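Local coordinates for protein fatty acyl CoA synthetase FADD13 (FATTY-ACYL-CoA SYNTHETASE) (Mycobacterium tuberculosis, PDB 3R44) that belongs to the ANL superfamily of AMP-binding enzymes, in which a large N-terminal portion is followed by a smaller C-terminal domain, at residues Leu73-Ser78 / Val118-Ala123; Ile110-Gly115 / Asp137-Val142; Lys186-Thr191 / Lys374-Arg379; Met344-Ala349 / Val365-Asp370. One frame throughout, in Å; residues are numbered along the deposited sequence. Where two conformers were deposited one is given.

Contact 1: residues Leu73-Ser78 / Val118-Ala123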
loop_
_atom_site.group_PDB
_atom_site.type_symbol
_atom_site.label_atom_id
_atom_site.label_comp_id
_atom_site.label_asym_id
_atom_site.label_seq_id
_atom_site.Cartn_x
_atom_site.Cartn_y
_atom_site.Cartn_z
ATOM N N LEU A 73 -0.379 -5.346 15.914
ATOM C CA LEU A 73 -1.373 -4.272 16.050
ATOM C C LEU A 73 -2.537 -4.595 15.155
ATOM O O LEU A 73 -2.395 -4.603 13.927
ATOM C CB LEU A 73 -0.774 -2.903 15.709
ATOM C CG LEU A 73 0.439 -2.453 16.534
ATOM C CD1 LEU A 73 1.009 -1.143 15.920
ATOM C CD2 LEU A 73 0.081 -2.305 17.988
ATOM N N LEU A 74 -3.673 -4.908 15.768
ATOM C CA LEU A 74 -4.902 -5.251 15.021
ATOM C C LEU A 74 -6.053 -4.359 15.485
ATOM O O LEU A 74 -6.835 -4.726 16.378
ATOM C CB LEU A 74 -5.220 -6.743 15.267
ATOM C CG LEU A 74 -6.328 -7.448 14.496
ATOM C CD1 LEU A 74 -6.034 -7.413 12.948
ATOM C CD2 LEU A 74 -6.607 -8.891 14.983
ATOM N N MET A 75 -6.101 -3.150 14.943
ATOM C CA MET A 75 -6.969 -2.145 15.494
ATOM C C MET A 75 -7.325 -1.066 14.476
ATOM O O MET A 75 -6.669 -0.910 13.444
ATOM C CB MET A 75 -6.328 -1.488 16.726
ATOM C CG MET A 75 -5.035 -0.789 16.414
ATOM S SD MET A 75 -4.036 -0.444 17.913
ATOM C CE MET A 75 -3.248 -1.999 18.101
ATOM N N PRO A 76 -8.363 -0.307 14.805
ATOM C CA PRO A 76 -8.763 0.788 13.961
ATOM C C PRO A 76 -7.780 1.910 14.004
ATOM O O PRO A 76 -6.944 2.018 14.930
ATOM C CB PRO A 76 -10.040 1.297 14.604
ATOM C CG PRO A 76 -10.095 0.774 15.905
ATOM C CD PRO A 76 -9.298 -0.484 15.934
ATOM N N ASN A 77 -7.880 2.769 13.017
ATOM C CA ASN A 77 -7.049 3.982 13.035
ATOM C C ASN A 77 -7.345 4.789 14.303
ATOM O O ASN A 77 -8.521 5.017 14.676
ATOM C CB ASN A 77 -7.385 4.846 11.820
ATOM C CG ASN A 77 -6.768 4.328 10.562
ATOM O OD1 ASN A 77 -6.450 3.134 10.447
ATOM N ND2 ASN A 77 -6.612 5.209 9.589
ATOM N N SER A 78 -6.284 5.263 14.937
ATOM C CA SER A 78 -6.395 6.039 16.167
ATOM C C SER A 78 -5.021 6.601 16.478
ATOM O O SER A 78 -4.001 6.158 15.910
ATOM C CB SER A 78 -6.865 5.159 17.353
ATOM O OG SER A 78 -5.883 4.173 17.644
ATOM N N VAL A 118 3.187 -9.948 21.764
ATOM C CA VAL A 118 2.077 -9.219 22.332
ATOM C C VAL A 118 1.162 -8.895 21.194
ATOM O O VAL A 118 1.641 -8.544 20.119
ATOM C CB VAL A 118 2.585 -7.916 23.014
ATOM C CG1 VAL A 118 1.441 -6.955 23.357
ATOM C CG2 VAL A 118 3.411 -8.285 24.296
ATOM N N VAL A 119 -0.130 -9.029 21.418
ATOM C CA VAL A 119 -1.129 -8.671 20.420
ATOM C C VAL A 119 -2.038 -7.610 21.009
ATOM O O VAL A 119 -2.647 -7.833 22.059
ATOM C CB VAL A 119 -1.934 -9.894 19.972
ATOM C CG1 VAL A 119 -3.051 -9.476 18.998
ATOM C CG2 VAL A 119 -0.918 -10.933 19.335
ATOM N N ILE A 120 -2.072 -6.451 20.367
ATOM C CA ILE A 120 -2.941 -5.355 20.807
ATOM C C ILE A 120 -4.090 -5.231 19.801
ATOM O O ILE A 120 -3.830 -5.003 18.608
ATOM C CB ILE A 120 -2.177 -4.049 20.973
ATOM C CG1 ILE A 120 -1.031 -4.219 21.990
ATOM C CG2 ILE A 120 -3.162 -2.958 21.472
ATOM C CD1 ILE A 120 -0.180 -3.071 22.091
ATOM N N TYR A 121 -5.332 -5.408 20.259
ATOM C CA TYR A 121 -6.461 -5.434 19.357
ATOM C C TYR A 121 -7.608 -4.538 19.718
ATOM O O TYR A 121 -7.946 -4.297 20.902
ATOM C CB TYR A 121 -6.962 -6.854 19.160
ATOM C CG TYR A 121 -7.569 -7.487 20.386
ATOM C CD1 TYR A 121 -8.952 -7.475 20.601
ATOM C CD2 TYR A 121 -6.766 -8.084 21.332
ATOM C CE1 TYR A 121 -9.497 -8.070 21.728
ATOM C CE2 TYR A 121 -7.295 -8.654 22.458
ATOM C CZ TYR A 121 -8.643 -8.658 22.651
ATOM O OH TYR A 121 -9.108 -9.281 23.802
ATOM N N GLY A 122 -8.245 -4.071 18.657
ATOM C CA GLY A 122 -9.361 -3.187 18.772
ATOM C C GLY A 122 -10.611 -3.975 18.971
ATOM O O GLY A 122 -10.667 -5.183 18.695
ATOM N N ALA A 123 -11.641 -3.285 19.448
ATOM C CA ALA A 123 -12.914 -3.909 19.696
ATOM C C ALA A 123 -13.543 -4.561 18.440
ATOM O O ALA A 123 -14.043 -5.703 18.526
ATOM C CB ALA A 123 -13.901 -2.888 20.418
#
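Leu-73 and Leu-74 pair in parallel with Ile-120 and Tyr-121, the touching parts running only 16° apart. The pairing joins strands 70-74 and 118-121, the middle two of a four-stranded parallel sheet of alpha/beta type. Two backbone bonds define the register. The N-H of Leu-74 meets the O of Ile-120 at 2.8 Å; the O of Leu-74 then accepts from Gly-122 N, also at 2.8 Å, while Tyr-121 CA adds a CA-H...O contact of 3.1 Å to the same oxygen. Both the N-H and the C=O of Leu-74 are thus bonded to strand 118-121 and the residue after it, just where strand 70-74 gives way to loop.

Side chains alternate between the faces. Leu-73 and Ile-120 lie side by side and point the same way, with Leu-73 CD2 4.1 Å from Ile-120 CB; helix 79-91 packs on them through Leu-84. Leu-74 and Tyr-121 emerge on the other face, where Ile-129 of helix 126-134 touches both. Beyond the strand, Pro-76 CD rests 3.9 Å from Gly-122 CA; the proline ring and the Met-75 backbone leave no room for a CB on Gly-122, which has no side chain. The Met-75 side chain runs beside Ile-120, pointing the same way: with CG between its backbone N and carbonyl carbon (chi1 61°) and the chain bent at chi3 (83°), its methyl CE reaches 3.5 Å from Ile-120 CG2.

Contact 2: residues Ile110-Gly115 / Asp137-Val142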
loop_
_atom_site.group_PDB
_atom_site.type_symbol
_atom_site.label_atom_id
_atom_site.label_comp_id
_atom_site.label_asym_id
_atom_site.label_seq_id
_atom_site.Cartn_x
_atom_site.Cartn_y
_atom_site.Cartn_z
ATOM N N ILE A 110 -0.108 -15.047 10.472
ATOM C CA ILE A 110 0.756 -13.891 10.636
ATOM C C ILE A 110 1.367 -13.825 12.005
ATOM O O ILE A 110 2.577 -13.571 12.129
ATOM C CB ILE A 110 -0.022 -12.567 10.341
ATOM C CG1 ILE A 110 -0.309 -12.532 8.847
ATOM C CG2 ILE A 110 0.744 -11.341 10.808
ATOM C CD1 ILE A 110 -1.250 -11.271 8.392
ATOM N N LEU A 111 0.533 -14.067 13.036
ATOM C CA LEU A 111 1.014 -14.107 14.421
ATOM C C LEU A 111 2.046 -15.173 14.650
ATOM O O LEU A 111 3.016 -14.909 15.335
ATOM C CB LEU A 111 -0.139 -14.218 15.421
ATOM C CG LEU A 111 -1.147 -13.061 15.453
ATOM C CD1 LEU A 111 -2.233 -13.435 16.444
ATOM C CD2 LEU A 111 -0.472 -11.719 15.894
ATOM N N SER A 112 1.851 -16.361 14.076
ATOM C CA SER A 112 2.831 -17.428 14.171
ATOM C C SER A 112 4.059 -17.152 13.404
ATOM O O SER A 112 5.162 -17.413 13.879
ATOM C CB SER A 112 2.315 -18.744 13.604
ATOM O OG SER A 112 1.254 -19.202 14.371
ATOM N N ASP A 113 3.898 -16.696 12.168
ATOM C CA ASP A 113 5.036 -16.443 11.345
ATOM C C ASP A 113 5.952 -15.337 11.912
ATOM O O ASP A 113 7.198 -15.440 11.845
ATOM C CB ASP A 113 4.620 -16.052 9.927
ATOM C CG ASP A 113 5.830 -15.950 8.956
ATOM O OD1 ASP A 113 6.230 -16.994 8.386
ATOM O OD2 ASP A 113 6.343 -14.848 8.722
ATOM N N SER A 114 5.341 -14.273 12.410
ATOM C CA SER A 114 6.062 -13.152 12.954
ATOM C C SER A 114 6.639 -13.438 14.316
ATOM O O SER A 114 7.529 -12.705 14.756
ATOM C CB SER A 114 5.193 -11.913 13.056
ATOM O OG SER A 114 4.087 -12.122 13.915
ATOM N N GLY A 115 6.094 -14.437 14.995
ATOM C CA GLY A 115 6.483 -14.779 16.360
ATOM C C GLY A 115 6.173 -13.626 17.298
ATOM O O GLY A 115 6.958 -13.350 18.268
ATOM N N ASP A 137 -4.239 -25.045 20.031
ATOM C CA ASP A 137 -2.874 -24.531 20.148
ATOM C C ASP A 137 -2.769 -23.146 19.458
ATOM O O ASP A 137 -2.356 -23.053 18.297
ATOM C CB ASP A 137 -1.860 -25.517 19.530
ATOM C CG ASP A 137 -1.795 -26.835 20.270
ATOM O OD1 ASP A 137 -1.059 -26.917 21.275
ATOM O OD2 ASP A 137 -2.481 -27.783 19.833
ATOM N N PRO A 138 -3.171 -22.067 20.164
ATOM C CA PRO A 138 -3.017 -20.734 19.542
ATOM C C PRO A 138 -1.524 -20.412 19.267
ATOM O O PRO A 138 -0.656 -21.147 19.732
ATOM C CB PRO A 138 -3.625 -19.766 20.575
ATOM C CG PRO A 138 -4.354 -20.615 21.578
ATOM C CD PRO A 138 -3.735 -22.001 21.530
ATOM N N PRO A 139 -1.226 -19.342 18.488
ATOM C CA PRO A 139 0.160 -18.955 18.168
ATOM C C PRO A 139 0.990 -18.887 19.419
ATOM O O PRO A 139 0.658 -18.096 20.318
ATOM C CB PRO A 139 -0.002 -17.568 17.556
ATOM C CG PRO A 139 -1.364 -17.659 16.901
ATOM C CD PRO A 139 -2.210 -18.502 17.779
ATOM N N GLY A 140 2.017 -19.737 19.511
ATOM C CA GLY A 140 2.622 -20.045 20.795
ATOM C C GLY A 140 3.528 -18.990 21.398
ATOM O O GLY A 140 3.858 -19.068 22.587
ATOM N N THR A 141 3.960 -18.038 20.572
ATOM C CA THR A 141 4.816 -16.936 20.990
ATOM C C THR A 141 4.037 -15.831 21.724
ATOM O O THR A 141 4.645 -15.034 22.424
ATOM C CB THR A 141 5.563 -16.328 19.760
ATOM O OG1 THR A 141 4.599 -15.908 18.772
ATOM C CG2 THR A 141 6.516 -17.372 19.132
ATOM N N VAL A 142 2.712 -15.767 21.539
ATOM C CA VAL A 142 1.911 -14.679 22.114
ATOM C C VAL A 142 1.757 -14.898 23.624
ATOM O O VAL A 142 1.114 -15.833 24.042
ATOM C CB VAL A 142 0.536 -14.529 21.464
ATOM C CG1 VAL A 142 -0.187 -13.354 22.086
ATOM C CG2 VAL A 142 0.667 -14.314 19.887
HETATM O O HOH W 1 2.786 -21.079 16.591
#
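Leu-111, Ser-112 and Gly-115, at the C-terminal end of helix 104-114, pack against Pro-139 and Thr-141 in the loop that leads from helix 126-134 to strand 144-147. The contact is mainly van der Waals packing. The pyrrolidine ring of Pro-139 sits against the helix at Leu-111, its CG 3.9 Å from Leu-111 CB, and its CB lies 3.8 Å from Ser-112 OG. A water joins the two sides through Ser-112 OG and, weakly, Gly-140 N.

Farther along, Gly-115 has positive phi (63°) and is the C-prime residue of the Schellman motif that ends the helix. Thr-141 lies against it, OG1 only 3.1 Å from Gly-115 C and CG2 3.8 Å from Gly-115 CA. The closeness is consistent with a bond just past the segment: Thr-141 OG1 is hydrogen-bonded to Ser-116 O, which ties the loop to the chain leaving the helix. Within the helix, Ile-110 O takes Ser-114 N and Ser-114 OG from opposite faces of its carbonyl plane.

Strand 118-121 adjoins the junction, its Val-119 touching both Leu-111 and Val-142, while Ile-110 and Ser-114 reach Val-96 of strand 94-97 and Tyr-177 of strand 172-178.

Contact 3: residues Lys186-Thr191 / Lys374-Arg379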
loop_
_atom_site.group_PDB
_atom_site.type_symbol
_atom_site.label_atom_id
_atom_site.label_comp_id
_atom_site.label_asym_id
_atom_site.label_seq_id
_atom_site.Cartn_x
_atom_site.Cartn_y
_atom_site.Cartn_z
ATOM N N LYS A 186 4.219 -13.365 2.836
ATOM C CA LYS A 186 5.568 -13.202 3.375
ATOM C C LYS A 186 5.585 -11.918 4.160
ATOM O O LYS A 186 4.923 -10.930 3.797
ATOM C CB LYS A 186 6.640 -13.048 2.291
ATOM C CG LYS A 186 6.750 -14.154 1.319
ATOM C CD LYS A 186 7.731 -13.752 0.207
ATOM C CE LYS A 186 7.056 -12.844 -0.858
ATOM N NZ LYS A 186 5.943 -13.528 -1.584
ATOM N N GLY A 187 6.371 -11.916 5.226
ATOM C CA GLY A 187 6.524 -10.733 6.035
ATOM C C GLY A 187 7.619 -9.875 5.544
ATOM O O GLY A 187 8.781 -10.299 5.473
ATOM N N VAL A 188 7.264 -8.652 5.201
ATOM C CA VAL A 188 8.224 -7.684 4.680
ATOM C C VAL A 188 8.834 -6.873 5.854
ATOM O O VAL A 188 8.090 -6.189 6.571
ATOM C CB VAL A 188 7.534 -6.744 3.703
ATOM C CG1 VAL A 188 8.514 -5.646 3.220
ATOM C CG2 VAL A 188 6.961 -7.536 2.521
ATOM N N VAL A 189 10.149 -7.001 6.095
ATOM C CA VAL A 189 10.811 -6.372 7.237
ATOM C C VAL A 189 11.337 -5.004 6.838
ATOM O O VAL A 189 12.164 -4.912 5.941
ATOM C CB VAL A 189 11.994 -7.225 7.805
ATOM C CG1 VAL A 189 12.632 -6.511 9.040
ATOM C CG2 VAL A 189 11.482 -8.669 8.118
ATOM N N HIS A 190 10.831 -3.957 7.472
ATOM C CA HIS A 190 11.401 -2.609 7.333
ATOM C C HIS A 190 12.129 -2.171 8.604
ATOM O O HIS A 190 11.871 -2.656 9.682
ATOM C CB HIS A 190 10.340 -1.589 6.892
ATOM C CG HIS A 190 10.003 -1.686 5.434
ATOM N ND1 HIS A 190 10.854 -1.231 4.446
ATOM C CD2 HIS A 190 8.973 -2.298 4.790
ATOM C CE1 HIS A 190 10.355 -1.543 3.269
ATOM N NE2 HIS A 190 9.207 -2.180 3.445
ATOM N N THR A 191 13.020 -1.215 8.436
ATOM C CA THR A 191 13.903 -0.745 9.473
ATOM C C THR A 191 13.670 0.767 9.683
ATOM O O THR A 191 12.836 1.418 8.989
ATOM C CB THR A 191 15.356 -0.946 9.059
ATOM O OG1 THR A 191 15.588 -0.191 7.843
ATOM C CG2 THR A 191 15.691 -2.484 8.914
ATOM N N LYS A 374 14.593 -4.806 4.263
ATOM C CA LYS A 374 15.809 -5.477 4.676
ATOM C C LYS A 374 15.816 -6.935 4.206
ATOM O O LYS A 374 16.845 -7.465 3.729
ATOM C CB LYS A 374 15.960 -5.440 6.200
ATOM C CG LYS A 374 17.118 -6.328 6.693
ATOM C CD LYS A 374 17.100 -6.558 8.210
ATOM C CE LYS A 374 17.672 -5.411 8.948
ATOM N NZ LYS A 374 17.847 -5.728 10.416
ATOM N N GLU A 375 14.682 -7.593 4.384
ATOM C CA GLU A 375 14.557 -9.007 4.077
ATOM C C GLU A 375 13.082 -9.397 4.173
ATOM O O GLU A 375 12.273 -8.650 4.731
ATOM C CB GLU A 375 15.345 -9.806 5.093
ATOM C CG GLU A 375 14.718 -9.782 6.484
ATOM C CD GLU A 375 15.667 -10.207 7.602
ATOM O OE1 GLU A 375 16.896 -10.198 7.411
ATOM O OE2 GLU A 375 15.144 -10.514 8.697
ATOM N N TYR A 376 12.743 -10.559 3.642
ATOM C CA TYR A 376 11.492 -11.197 4.021
ATOM C C TYR A 376 11.740 -11.991 5.295
ATOM O O TYR A 376 12.751 -12.683 5.417
ATOM C CB TYR A 376 11.009 -12.114 2.909
ATOM C CG TYR A 376 10.599 -11.453 1.638
ATOM C CD1 TYR A 376 9.457 -10.635 1.589
ATOM C CD2 TYR A 376 11.331 -11.663 0.444
ATOM C CE1 TYR A 376 9.075 -10.055 0.418
ATOM C CE2 TYR A 376 10.935 -11.090 -0.730
ATOM C CZ TYR A 376 9.818 -10.297 -0.738
ATOM O OH TYR A 376 9.413 -9.705 -1.892
ATOM N N TRP A 377 10.849 -11.831 6.267
ATOM C CA TRP A 377 11.054 -12.365 7.579
ATOM C C TRP A 377 11.248 -13.888 7.583
ATOM O O TRP A 377 10.389 -14.613 7.079
ATOM C CB TRP A 377 9.861 -11.980 8.451
ATOM C CG TRP A 377 9.924 -12.476 9.874
ATOM C CD1 TRP A 377 9.153 -13.437 10.399
ATOM C CD2 TRP A 377 10.725 -11.977 10.967
ATOM N NE1 TRP A 377 9.451 -13.637 11.704
ATOM C CE2 TRP A 377 10.383 -12.720 12.097
ATOM C CE3 TRP A 377 11.686 -10.978 11.090
ATOM C CZ2 TRP A 377 11.028 -12.559 13.333
ATOM C CZ3 TRP A 377 12.304 -10.779 12.320
ATOM C CH2 TRP A 377 11.971 -11.539 13.422
ATOM N N ASN A 378 12.372 -14.338 8.152
ATOM C CA ASN A 378 12.746 -15.770 8.214
ATOM C C ASN A 378 12.677 -16.483 6.878
ATOM O O ASN A 378 12.472 -17.701 6.825
ATOM C CB ASN A 378 11.913 -16.466 9.281
ATOM C CG ASN A 378 12.224 -15.948 10.643
ATOM O OD1 ASN A 378 13.243 -15.305 10.830
ATOM N ND2 ASN A 378 11.353 -16.181 11.584
ATOM N N ARG A 379 12.879 -15.715 5.805
ATOM C CA ARG A 379 12.952 -16.220 4.440
ATOM C C ARG A 379 14.190 -15.741 3.680
ATOM O O ARG A 379 14.053 -14.974 2.718
ATOM C CB ARG A 379 11.662 -15.924 3.676
ATOM C CG ARG A 379 10.475 -16.641 4.308
ATOM C CD ARG A 379 9.194 -16.449 3.546
ATOM N NE ARG A 379 8.195 -17.463 3.959
ATOM C CZ ARG A 379 7.156 -17.235 4.758
ATOM N NH1 ARG A 379 6.897 -16.024 5.186
ATOM N NH2 ARG A 379 6.351 -18.216 5.125
#
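Val-188 pairs with Tyr-376 in an antiparallel three-stranded sheet, where strand 186-191 lies between strand 172-178 and the short, weakly bonded strand 375-376. Lys-186 and Gly-187 close the Ser/Thr/Gly-rich signature sequence characteristic of ANL enzymes, so the pairing ties the end of that motif to a distant part of the chain. Three backbone bonds carry it: Trp-377 N to Gly-187 O at 2.7 Å, and two at Val-189, whose N donates to Glu-375 O and whose O accepts from Lys-374 N, both at 3.0 Å.

Val-188 and Tyr-376 form a non-hydrogen-bonded pair. Lys-186 arches over one face of the Tyr-376 ring, its chain bent at chi3 (-81°) and chi4, so that CD stands 3.8 Å from the ring centroid and only 10° off its normal, a CH-pi contact; Val-188 CG2 comes instead to the ring edge. The Tyr-376 hydroxyl is hydrogen-bonded to Glu-319. At the other end Lys-374 crosses Thr-191 at about a right angle, with CE 3.5 Å from Thr-191 CG2, and its NZ is bound by Asn-172 and Asp-170. On the Glu-375 face, Val-189 CG2 packs 3.8 Å from Glu-375 CG; it also lies 3.7 Å from Trp-377 CB and at the edge of the indole, 3.8 Å from Trp-377 CE3.

Contact 4: residues Met344-Ala349 / Val365-Asp370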
loop_
_atom_site.group_PDB
_atom_site.type_symbol
_atom_site.label_atom_id
_atom_site.label_comp_id
_atom_site.label_asym_id
_atom_site.label_seq_id
_atom_site.Cartn_x
_atom_site.Cartn_y
_atom_site.Cartn_z
ATOM N N MET A 344 12.843 11.164 -5.136
ATOM C CA MET A 344 14.118 11.424 -4.508
ATOM C C MET A 344 14.485 10.205 -3.746
ATOM O O MET A 344 13.640 9.527 -3.181
ATOM C CB MET A 344 14.120 12.629 -3.555
ATOM C CG MET A 344 14.145 13.891 -4.227
ATOM S SD MET A 344 15.471 14.117 -5.433
ATOM C CE MET A 344 16.933 14.231 -4.421
ATOM N N PHE A 345 15.763 9.889 -3.763
ATOM C CA PHE A 345 16.323 8.761 -2.997
ATOM C C PHE A 345 15.921 7.378 -3.519
ATOM O O PHE A 345 16.123 6.390 -2.825
ATOM C CB PHE A 345 16.019 8.895 -1.496
ATOM C CG PHE A 345 16.365 10.238 -0.944
ATOM C CD1 PHE A 345 17.667 10.703 -1.024
ATOM C CD2 PHE A 345 15.388 11.054 -0.405
ATOM C CE1 PHE A 345 18.010 12.007 -0.554
ATOM C CE2 PHE A 345 15.717 12.334 0.077
ATOM C CZ PHE A 345 17.013 12.822 -0.017
ATOM N N THR A 346 15.380 7.333 -4.734
ATOM C CA THR A 346 14.941 6.065 -5.345
ATOM C C THR A 346 15.447 5.993 -6.781
ATOM O O THR A 346 15.331 6.972 -7.544
ATOM C CB THR A 346 13.392 5.866 -5.297
ATOM O OG1 THR A 346 13.069 4.463 -5.328
ATOM C CG2 THR A 346 12.706 6.530 -6.468
ATOM N N ASP A 347 16.032 4.845 -7.162
ATOM C CA ASP A 347 16.302 4.624 -8.564
ATOM C C ASP A 347 15.338 3.554 -9.068
ATOM O O ASP A 347 15.077 2.559 -8.391
ATOM C CB ASP A 347 17.742 4.173 -8.847
ATOM C CG ASP A 347 18.814 5.200 -8.404
ATOM O OD1 ASP A 347 18.497 6.386 -8.225
ATOM O OD2 ASP A 347 20.003 4.831 -8.246
ATOM N N VAL A 348 14.794 3.733 -10.253
ATOM C CA VAL A 348 13.786 2.783 -10.774
ATOM C C VAL A 348 14.189 2.459 -12.176
ATOM O O VAL A 348 14.579 3.366 -12.897
ATOM C CB VAL A 348 12.365 3.412 -10.794
ATOM C CG1 VAL A 348 11.346 2.436 -11.460
ATOM C CG2 VAL A 348 11.948 3.919 -9.369
ATOM N N ALA A 349 14.172 1.192 -12.583
ATOM C CA ALA A 349 14.606 0.839 -13.918
ATOM C C ALA A 349 13.790 -0.379 -14.339
ATOM O O ALA A 349 12.888 -0.803 -13.581
ATOM C CB ALA A 349 16.165 0.529 -13.966
ATOM N N VAL A 365 9.925 -4.228 -13.553
ATOM C CA VAL A 365 10.246 -3.052 -12.787
ATOM C C VAL A 365 11.213 -3.434 -11.664
ATOM O O VAL A 365 10.986 -4.435 -10.909
ATOM C CB VAL A 365 9.023 -2.353 -12.259
ATOM C CG1 VAL A 365 9.458 -1.092 -11.430
ATOM C CG2 VAL A 365 8.054 -1.924 -13.469
ATOM N N VAL A 366 12.335 -2.708 -11.594
ATOM C CA VAL A 366 13.292 -2.967 -10.504
ATOM C C VAL A 366 13.579 -1.657 -9.757
ATOM O O VAL A 366 13.521 -0.566 -10.354
ATOM C CB VAL A 366 14.574 -3.648 -10.956
ATOM C CG1 VAL A 366 14.324 -5.087 -11.382
ATOM C CG2 VAL A 366 15.287 -2.876 -12.039
ATOM N N ILE A 367 13.863 -1.759 -8.459
ATOM C CA ILE A 367 14.068 -0.567 -7.624
ATOM C C ILE A 367 15.384 -0.703 -6.879
ATOM O O ILE A 367 15.668 -1.800 -6.322
ATOM C CB ILE A 367 12.897 -0.429 -6.610
ATOM C CG1 ILE A 367 11.529 -0.347 -7.345
ATOM C CG2 ILE A 367 13.126 0.769 -5.653
ATOM C CD1 ILE A 367 10.234 -0.320 -6.422
ATOM N N LYS A 368 16.161 0.370 -6.771
ATOM C CA LYS A 368 17.404 0.395 -5.940
ATOM C C LYS A 368 17.281 1.626 -5.047
ATOM O O LYS A 368 17.074 2.720 -5.539
ATOM C CB LYS A 368 18.677 0.465 -6.785
ATOM C CG LYS A 368 19.959 0.527 -5.955
ATOM C CD LYS A 368 21.206 0.370 -6.860
ATOM C CE LYS A 368 21.599 -1.083 -6.948
ATOM N NZ LYS A 368 22.927 -1.266 -7.621
ATOM N N SER A 369 17.329 1.431 -3.720
ATOM C CA SER A 369 16.981 2.483 -2.810
ATOM C C SER A 369 17.100 1.988 -1.384
ATOM O O SER A 369 16.827 0.820 -1.114
ATOM C CB SER A 369 15.511 2.897 -2.981
ATOM O OG SER A 369 15.153 4.021 -2.174
ATOM N N ASP A 370 17.434 2.885 -0.473
ATOM C CA ASP A 370 17.340 2.582 0.968
ATOM C C ASP A 370 15.888 2.429 1.492
ATOM O O ASP A 370 15.705 1.998 2.630
ATOM C CB ASP A 370 18.021 3.680 1.794
ATOM C CG ASP A 370 19.520 3.640 1.721
ATOM O OD1 ASP A 370 20.041 2.559 1.412
ATOM O OD2 ASP A 370 20.169 4.672 2.029
HETATM O O HOH W 2 17.984 5.598 -1.086
#
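Asp-347 and Lys-368, and after them Ala-349 and Val-366, are hydrogen-bonded antiparallel pairs, each closed by two backbone bonds. Asp-347 N to Lys-368 O and Lys-368 N to Asp-347 O are both 2.9 Å; Ala-349 N to Val-366 O is 2.9 Å and Val-366 N to Ala-349 O 2.8 Å. The strand axes approach to 4.8 Å and run 159° apart.

Between them Val-348 and Ile-367 make a non-hydrogen-bonded pair. Val-348 CG1 touches Val-365 CG1 at 4.0 Å, and the opposite face carries Ala-349 CB against Val-366 CG2 at the same distance. Past the last paired rungs the chains are held by a side chain: Ser-369, its OG anti to the backbone N (chi1 -175°), donates to Phe-345 O at 2.6 Å. A water donates a second hydrogen bond to Phe-345 O and accepts one from Asp-370 N, bridging the two ends.

One shell out, Ser-369 OG is also hydrogen-bonded to Ile-371 N, and Lys-368 NZ turns from Asp-347 to Asn-389 O. Trp-391 of the next strand packs on Asp-347, Ala-349, Val-366 and Lys-368, and Ile-357 on Ala-349 and Val-366. The two strands are neighbours in a five-stranded antiparallel sheet, consistent with the distorted beta-barrel portion of the large N-terminal region in ANL enzymes.

In the fold
Contacts 1, 3 and 4 are strand pairings; contact 2 is a helix end against a loop. Contact 1 is the most buried, parallel and almost wholly apolar in its side chains; contacts 2, 3 and 4 are each partly buried, with exposed residues taking part in 2 and 4. Contact 2 touches contact 1 through Val-119, so both hold the same parallel sheet, one within it and one at its flank. Contact 3, antiparallel, adds lysine over an aromatic ring; it meets contact 2 through a long, weak ion pair of Asp-113 with Arg-379. The centres of contacts 1 and 4 are about 33 Å apart, on opposite sides of the chain's centre. Residues 365-370 run on towards 374-379, and serine and water join contact 4's polar end.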